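Local coordinates for protein acireductone dioxygenase (Bacillus anthracis, PDB 4QGL) that probably catalyses the metal-dependent oxidation of an acireductone in the methionine salvage pathway, with products that depend on whether iron or nickel is bound, at residues V110-E123 with R147-I161. Residues are numbered along the deposited sequence; the frame is centred on the assembly and turned at random.
With CD (cadmium ion), chain C; CD (cadmium ion), chain B.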
loop_
_atom_site.group_PDB
_atom_site.type_symbol
_atom_site.label_atom_id
_atom_site.label_comp_id
_atom_site.label_asym_id
_atom_site.label_seq_id
_atom_site.Cartn_x
_atom_site.Cartn_y
_atom_site.Cartn_z
ATOM N N VAL A 110 5.174 -4.427 0.714
ATOM C CA VAL A 110 4.346 -4.456 -0.469
ATOM C C VAL A 110 2.893 -4.479 -0.067
ATOM O O VAL A 110 2.499 -5.231 0.787
ATOM C CB VAL A 110 4.672 -5.707 -1.261
ATOM C CG1 VAL A 110 3.980 -5.711 -2.614
ATOM C CG2 VAL A 110 6.182 -5.833 -1.409
ATOM N N ARG A 111 2.098 -3.621 -0.669
ATOM C CA ARG A 111 0.679 -3.538 -0.346
ATOM C C ARG A 111 -0.084 -3.345 -1.648
ATOM O O ARG A 111 0.392 -2.633 -2.525
ATOM C CB ARG A 111 0.393 -2.355 0.611
ATOM C CG ARG A 111 0.979 -2.483 2.020
ATOM C CD ARG A 111 0.389 -3.670 2.798
ATOM N NE ARG A 111 0.959 -3.793 4.145
ATOM C CZ ARG A 111 2.120 -4.365 4.425
ATOM N NH1 ARG A 111 2.859 -4.896 3.469
ATOM N NH2 ARG A 111 2.540 -4.410 5.669
ATOM N N PHE A 112 -1.244 -3.983 -1.795
ATOM C CA PHE A 112 -2.133 -3.662 -2.906
ATOM C C PHE A 112 -3.452 -3.193 -2.361
ATOM O O PHE A 112 -4.052 -3.885 -1.563
ATOM C CB PHE A 112 -2.353 -4.877 -3.775
ATOM C CG PHE A 112 -3.491 -4.740 -4.756
ATOM C CD1 PHE A 112 -3.355 -3.997 -5.885
ATOM C CD2 PHE A 112 -4.681 -5.403 -4.551
ATOM C CE1 PHE A 112 -4.389 -3.896 -6.789
ATOM C CE2 PHE A 112 -5.722 -5.310 -5.447
ATOM C CZ PHE A 112 -5.574 -4.544 -6.567
ATOM N N ILE A 113 -3.932 -2.038 -2.775
ATOM C CA ILE A 113 -5.187 -1.570 -2.201
ATOM C C ILE A 113 -6.384 -2.163 -2.933
ATOM O O ILE A 113 -6.479 -2.083 -4.167
ATOM C CB ILE A 113 -5.296 -0.043 -2.224
ATOM C CG1 ILE A 113 -4.079 0.632 -1.550
ATOM C CG2 ILE A 113 -6.598 0.395 -1.589
ATOM C CD1 ILE A 113 -3.462 -0.127 -0.396
ATOM N N VAL A 114 -7.280 -2.760 -2.159
ATOM C CA VAL A 114 -8.529 -3.272 -2.678
ATOM C C VAL A 114 -9.667 -2.315 -2.474
ATOM O O VAL A 114 -10.447 -2.081 -3.366
ATOM C CB VAL A 114 -8.953 -4.582 -2.003
ATOM C CG1 VAL A 114 -10.092 -5.222 -2.804
ATOM C CG2 VAL A 114 -7.797 -5.578 -1.895
ATOM N N SER A 115 -9.779 -1.781 -1.266
ATOM C CA SER A 115 -10.783 -0.763 -0.941
ATOM C C SER A 115 -10.203 0.321 -0.058
ATOM O O SER A 115 -9.170 0.106 0.549
ATOM C CB SER A 115 -11.924 -1.431 -0.208
ATOM O OG SER A 115 -12.684 -2.217 -1.112
ATOM N N GLY A 116 -10.892 1.470 0.037
ATOM C CA GLY A 116 -10.493 2.604 0.892
ATOM C C GLY A 116 -9.241 3.292 0.425
ATOM O O GLY A 116 -8.980 3.359 -0.774
ATOM N N HIS A 117 -8.455 3.809 1.379
ATOM C CA HIS A 117 -7.269 4.638 1.044
ATOM C C HIS A 117 -6.121 4.488 2.019
ATOM O O HIS A 117 -6.312 4.070 3.162
ATOM C CB HIS A 117 -7.622 6.123 0.982
ATOM C CG HIS A 117 -8.786 6.436 0.098
ATOM N ND1 HIS A 117 -10.090 6.361 0.535
ATOM C CD2 HIS A 117 -8.843 6.835 -1.189
ATOM C CE1 HIS A 117 -10.904 6.688 -0.451
ATOM N NE2 HIS A 117 -10.170 6.981 -1.511
ATOM N N GLY A 118 -4.917 4.806 1.573
ATOM C CA GLY A 118 -3.810 4.953 2.495
ATOM C C GLY A 118 -2.867 5.991 1.958
ATOM O O GLY A 118 -2.981 6.392 0.808
ATOM N N ILE A 119 -1.959 6.455 2.810
ATOM C CA ILE A 119 -0.878 7.319 2.384
ATOM C C ILE A 119 0.417 6.735 2.899
ATOM O O ILE A 119 0.557 6.546 4.086
ATOM C CB ILE A 119 -0.980 8.756 2.936
ATOM C CG1 ILE A 119 -2.319 9.418 2.615
ATOM C CG2 ILE A 119 0.108 9.615 2.287
ATOM C CD1 ILE A 119 -2.687 10.535 3.573
ATOM N N PHE A 120 1.364 6.473 2.011
ATOM C CA PHE A 120 2.716 6.209 2.442
ATOM C C PHE A 120 3.572 7.440 2.315
ATOM O O PHE A 120 3.587 8.080 1.273
ATOM C CB PHE A 120 3.347 5.122 1.610
ATOM C CG PHE A 120 3.087 3.748 2.157
ATOM C CD1 PHE A 120 3.795 3.302 3.248
ATOM C CD2 PHE A 120 2.138 2.902 1.588
ATOM C CE1 PHE A 120 3.556 2.058 3.775
ATOM C CE2 PHE A 120 1.901 1.658 2.116
ATOM C CZ PHE A 120 2.614 1.240 3.210
ATOM N N ALA A 121 4.322 7.750 3.365
ATOM C CA ALA A 121 5.219 8.906 3.347
ATOM C C ALA A 121 6.654 8.403 3.294
ATOM O O ALA A 121 7.138 7.824 4.265
ATOM C CB ALA A 121 5.007 9.781 4.596
ATOM N N ILE A 122 7.351 8.673 2.194
ATOM C CA ILE A 122 8.648 8.039 1.949
ATOM C C ILE A 122 9.730 9.091 1.827
ATOM O O ILE A 122 9.554 10.137 1.173
ATOM C CB ILE A 122 8.595 7.121 0.711
ATOM C CG1 ILE A 122 7.564 6.022 0.933
ATOM C CG2 ILE A 122 9.942 6.444 0.481
ATOM C CD1 ILE A 122 6.858 5.571 -0.330
ATOM N N GLU A 123 10.838 8.820 2.507
ATOM C CA GLU A 123 11.992 9.710 2.483
ATOM C C GLU A 123 12.666 9.447 1.163
ATOM O O GLU A 123 13.128 8.341 0.917
ATOM C CB GLU A 123 12.948 9.423 3.641
ATOM C CG GLU A 123 14.160 10.330 3.725
ATOM C CD GLU A 123 15.008 10.042 4.979
ATOM O OE1 GLU A 123 15.509 8.894 5.115
ATOM O OE2 GLU A 123 15.174 10.945 5.861
ATOM N N ARG A 147 13.300 4.866 4.977
ATOM C CA ARG A 147 12.527 5.447 6.078
ATOM C C ARG A 147 11.159 5.901 5.551
ATOM O O ARG A 147 11.075 6.555 4.508
ATOM C CB ARG A 147 13.282 6.600 6.707
ATOM C CG ARG A 147 14.694 6.264 7.147
ATOM C CD ARG A 147 14.748 5.399 8.410
ATOM N NE ARG A 147 14.282 6.070 9.655
ATOM C CZ ARG A 147 14.030 5.441 10.809
ATOM N NH1 ARG A 147 14.213 4.123 10.941
ATOM N NH2 ARG A 147 13.583 6.117 11.837
ATOM N N HIS A 148 10.097 5.494 6.247
ATOM C CA HIS A 148 8.741 5.821 5.839
ATOM C C HIS A 148 7.770 5.724 7.021
ATOM O O HIS A 148 8.139 5.175 8.039
ATOM C CB HIS A 148 8.306 4.910 4.680
ATOM C CG HIS A 148 8.203 3.474 5.040
ATOM N ND1 HIS A 148 9.306 2.677 5.221
ATOM C CD2 HIS A 148 7.132 2.692 5.289
ATOM C CE1 HIS A 148 8.922 1.463 5.571
ATOM N NE2 HIS A 148 7.605 1.447 5.639
ATOM N N TYR A 149 6.568 6.291 6.917
ATOM C CA TYR A 149 5.474 5.948 7.821
ATOM C C TYR A 149 4.153 5.857 7.052
ATOM O O TYR A 149 4.119 6.085 5.826
ATOM C CB TYR A 149 5.391 6.901 9.006
ATOM C CG TYR A 149 5.356 8.340 8.642
ATOM C CD1 TYR A 149 6.536 9.038 8.454
ATOM C CD2 TYR A 149 4.157 9.014 8.488
ATOM C CE1 TYR A 149 6.529 10.385 8.116
ATOM C CE2 TYR A 149 4.133 10.344 8.124
ATOM C CZ TYR A 149 5.324 11.032 7.938
ATOM O OH TYR A 149 5.357 12.360 7.579
ATOM N N PHE A 150 3.081 5.457 7.740
ATOM C CA PHE A 150 1.787 5.196 7.089
ATOM C C PHE A 150 0.637 5.945 7.757
ATOM O O PHE A 150 0.594 6.130 8.958
ATOM C CB PHE A 150 1.451 3.677 7.024
ATOM C CG PHE A 150 0.127 3.365 6.304
ATOM C CD1 PHE A 150 0.070 3.334 4.928
ATOM C CD2 PHE A 150 -1.037 3.120 7.004
ATOM C CE1 PHE A 150 -1.128 3.081 4.264
ATOM C CE2 PHE A 150 -2.230 2.874 6.355
ATOM C CZ PHE A 150 -2.279 2.841 4.984
ATOM N N THR A 151 -0.338 6.341 6.960
ATOM C CA THR A 151 -1.450 7.090 7.510
ATOM C C THR A 151 -2.702 6.701 6.736
ATOM O O THR A 151 -2.672 6.466 5.519
ATOM C CB THR A 151 -1.152 8.603 7.413
ATOM O OG1 THR A 151 -0.305 9.020 8.509
ATOM C CG2 THR A 151 -2.392 9.395 7.449
ATOM N N LEU A 152 -3.810 6.600 7.431
ATOM C CA LEU A 152 -5.057 6.584 6.736
ATOM C C LEU A 152 -5.439 7.988 6.314
ATOM O O LEU A 152 -4.889 8.972 6.727
ATOM C CB LEU A 152 -6.152 6.003 7.598
ATOM C CG LEU A 152 -5.904 4.585 8.080
ATOM C CD1 LEU A 152 -6.822 4.268 9.241
ATOM C CD2 LEU A 152 -6.125 3.626 6.924
ATOM N N GLN A 153 -6.422 8.053 5.459
ATOM C CA GLN A 153 -6.999 9.304 5.073
ATOM C C GLN A 153 -8.200 9.552 5.953
ATOM O O GLN A 153 -8.365 8.923 7.003
ATOM C CB GLN A 153 -7.369 9.279 3.588
ATOM C CG GLN A 153 -6.172 8.951 2.708
ATOM C CD GLN A 153 -6.190 9.705 1.388
ATOM O OE1 GLN A 153 -6.406 9.123 0.331
ATOM N NE2 GLN A 153 -5.946 10.987 1.442
ATOM N N ASP A 154 -9.038 10.486 5.534
ATOM C CA ASP A 154 -10.077 11.004 6.407
ATOM C C ASP A 154 -11.287 10.079 6.443
ATOM O O ASP A 154 -12.145 10.258 7.265
ATOM C CB ASP A 154 -10.416 12.450 5.992
ATOM C CG ASP A 154 -9.165 13.377 6.013
ATOM O OD1 ASP A 154 -8.123 12.921 6.524
ATOM O OD2 ASP A 154 -9.192 14.541 5.518
ATOM N N ASP A 155 -11.342 9.074 5.579
ATOM C CA ASP A 155 -12.365 8.049 5.681
ATOM C C ASP A 155 -11.936 6.955 6.660
ATOM O O ASP A 155 -12.734 6.065 6.976
ATOM C CB ASP A 155 -12.755 7.472 4.297
ATOM C CG ASP A 155 -11.557 6.903 3.517
ATOM O OD1 ASP A 155 -10.454 7.510 3.620
ATOM O OD2 ASP A 155 -11.715 5.840 2.805
ATOM N N ARG A 156 -10.688 7.048 7.151
ATOM C CA ARG A 156 -10.132 6.119 8.159
ATOM C C ARG A 156 -10.521 4.631 7.906
ATOM O O ARG A 156 -10.960 3.941 8.813
ATOM C CB ARG A 156 -10.532 6.525 9.595
ATOM C CG ARG A 156 -10.201 7.953 10.041
ATOM C CD ARG A 156 -8.830 8.048 10.703
ATOM N NE ARG A 156 -8.830 7.477 12.063
ATOM C CZ ARG A 156 -7.748 7.358 12.842
ATOM N NH1 ARG A 156 -6.558 7.769 12.417
ATOM N NH2 ARG A 156 -7.854 6.822 14.051
ATOM N N GLN A 157 -10.334 4.143 6.687
ATOM C CA GLN A 157 -10.602 2.748 6.392
ATOM C C GLN A 157 -9.802 2.267 5.183
ATOM O O GLN A 157 -9.684 2.963 4.181
ATOM C CB GLN A 157 -12.082 2.529 6.155
ATOM C CG GLN A 157 -12.565 3.278 4.945
ATOM C CD GLN A 157 -14.051 3.266 4.838
ATOM O OE1 GLN A 157 -14.719 2.624 5.633
ATOM N NE2 GLN A 157 -14.584 3.991 3.857
ATOM N N VAL A 158 -9.250 1.073 5.290
ATOM C CA VAL A 158 -8.547 0.494 4.167
ATOM C C VAL A 158 -8.678 -1.021 4.185
ATOM O O VAL A 158 -8.699 -1.658 5.257
ATOM C CB VAL A 158 -7.069 0.969 4.156
ATOM C CG1 VAL A 158 -6.204 0.198 5.127
ATOM C CG2 VAL A 158 -6.486 0.855 2.779
ATOM N N VAL A 159 -8.794 -1.596 2.991
ATOM C CA VAL A 159 -8.593 -3.051 2.778
ATOM C C VAL A 159 -7.428 -3.263 1.831
ATOM O O VAL A 159 -7.372 -2.617 0.807
ATOM C CB VAL A 159 -9.825 -3.743 2.199
ATOM C CG1 VAL A 159 -9.532 -5.201 1.940
ATOM C CG2 VAL A 159 -10.986 -3.685 3.154
ATOM N N ALA A 160 -6.518 -4.177 2.192
ATOM C CA ALA A 160 -5.266 -4.438 1.458
ATOM C C ALA A 160 -4.830 -5.892 1.475
ATOM O O ALA A 160 -5.095 -6.642 2.399
ATOM C CB ALA A 160 -4.136 -3.599 2.056
ATOM N N ILE A 161 -4.082 -6.235 0.458
ATOM C CA ILE A 161 -3.348 -7.466 0.436
ATOM C C ILE A 161 -1.904 -7.146 0.801
ATOM O O ILE A 161 -1.330 -6.241 0.247
ATOM C CB ILE A 161 -3.385 -8.122 -0.954
ATOM C CG1 ILE A 161 -4.823 -8.341 -1.391
ATOM C CG2 ILE A 161 -2.677 -9.446 -0.892
ATOM C CD1 ILE A 161 -4.962 -8.771 -2.840
HETATM CD CD CD C . -10.525 7.803 -4.011
HETATM CD CD CD B . 6.217 0.023 7.314
HETATM O O HOH W 1 15.258 6.588 3.291
HETATM O O HOH W 2 4.220 1.261 7.317
#
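H117 and D155 meet where residues 110-123 and 147-161 both turn from one sheet of the barrel to the other. H117 CB, CG and CD2 pass Q153 OE1, which lies 3.3 Å from H117 CB, the amide standing nearly upright to the imidazole. ND1 then donates in its ring plane to D155 OD2 (2.8 Å), although the carboxylate is met from above its own plane; CE1 lies by the same oxygen. At the tip, flanked by CD2 and CE1, NE2 binds a cadmium ion at 2.7 Å, completed by E135 and the G1 carbonyl. Histidine can thus donate from ND1 while NE2 binds the ion seen here; the aspartate probably makes the ring a better ligand.

Along strand 118-123, F150 CD1 sits over the centre of the F120 ring in an edge-to-face pair, centroids 5.0 Å apart. With CG anti to its backbone N (chi1 -178°), the F150 ring also reaches back to G118, which, lacking a side chain, lets F150 CZ come within 3.6 Å of G118 CA. On the sheet face carrying I119 and T151, the small A121 methyl packs against one face of the Y149 ring in a CH-pi contact. V114 N and S115 N both donate to V159 O, forming a classic beta bulge as the chain bends. H148 ND1 bonds to the A146 carbonyl, helping fix the ring's rotation, while NE2 binds a second, water-ligated cadmium beside H103, H105 and E109, the three-histidine, one-glutamate metal site of a cupin barrel.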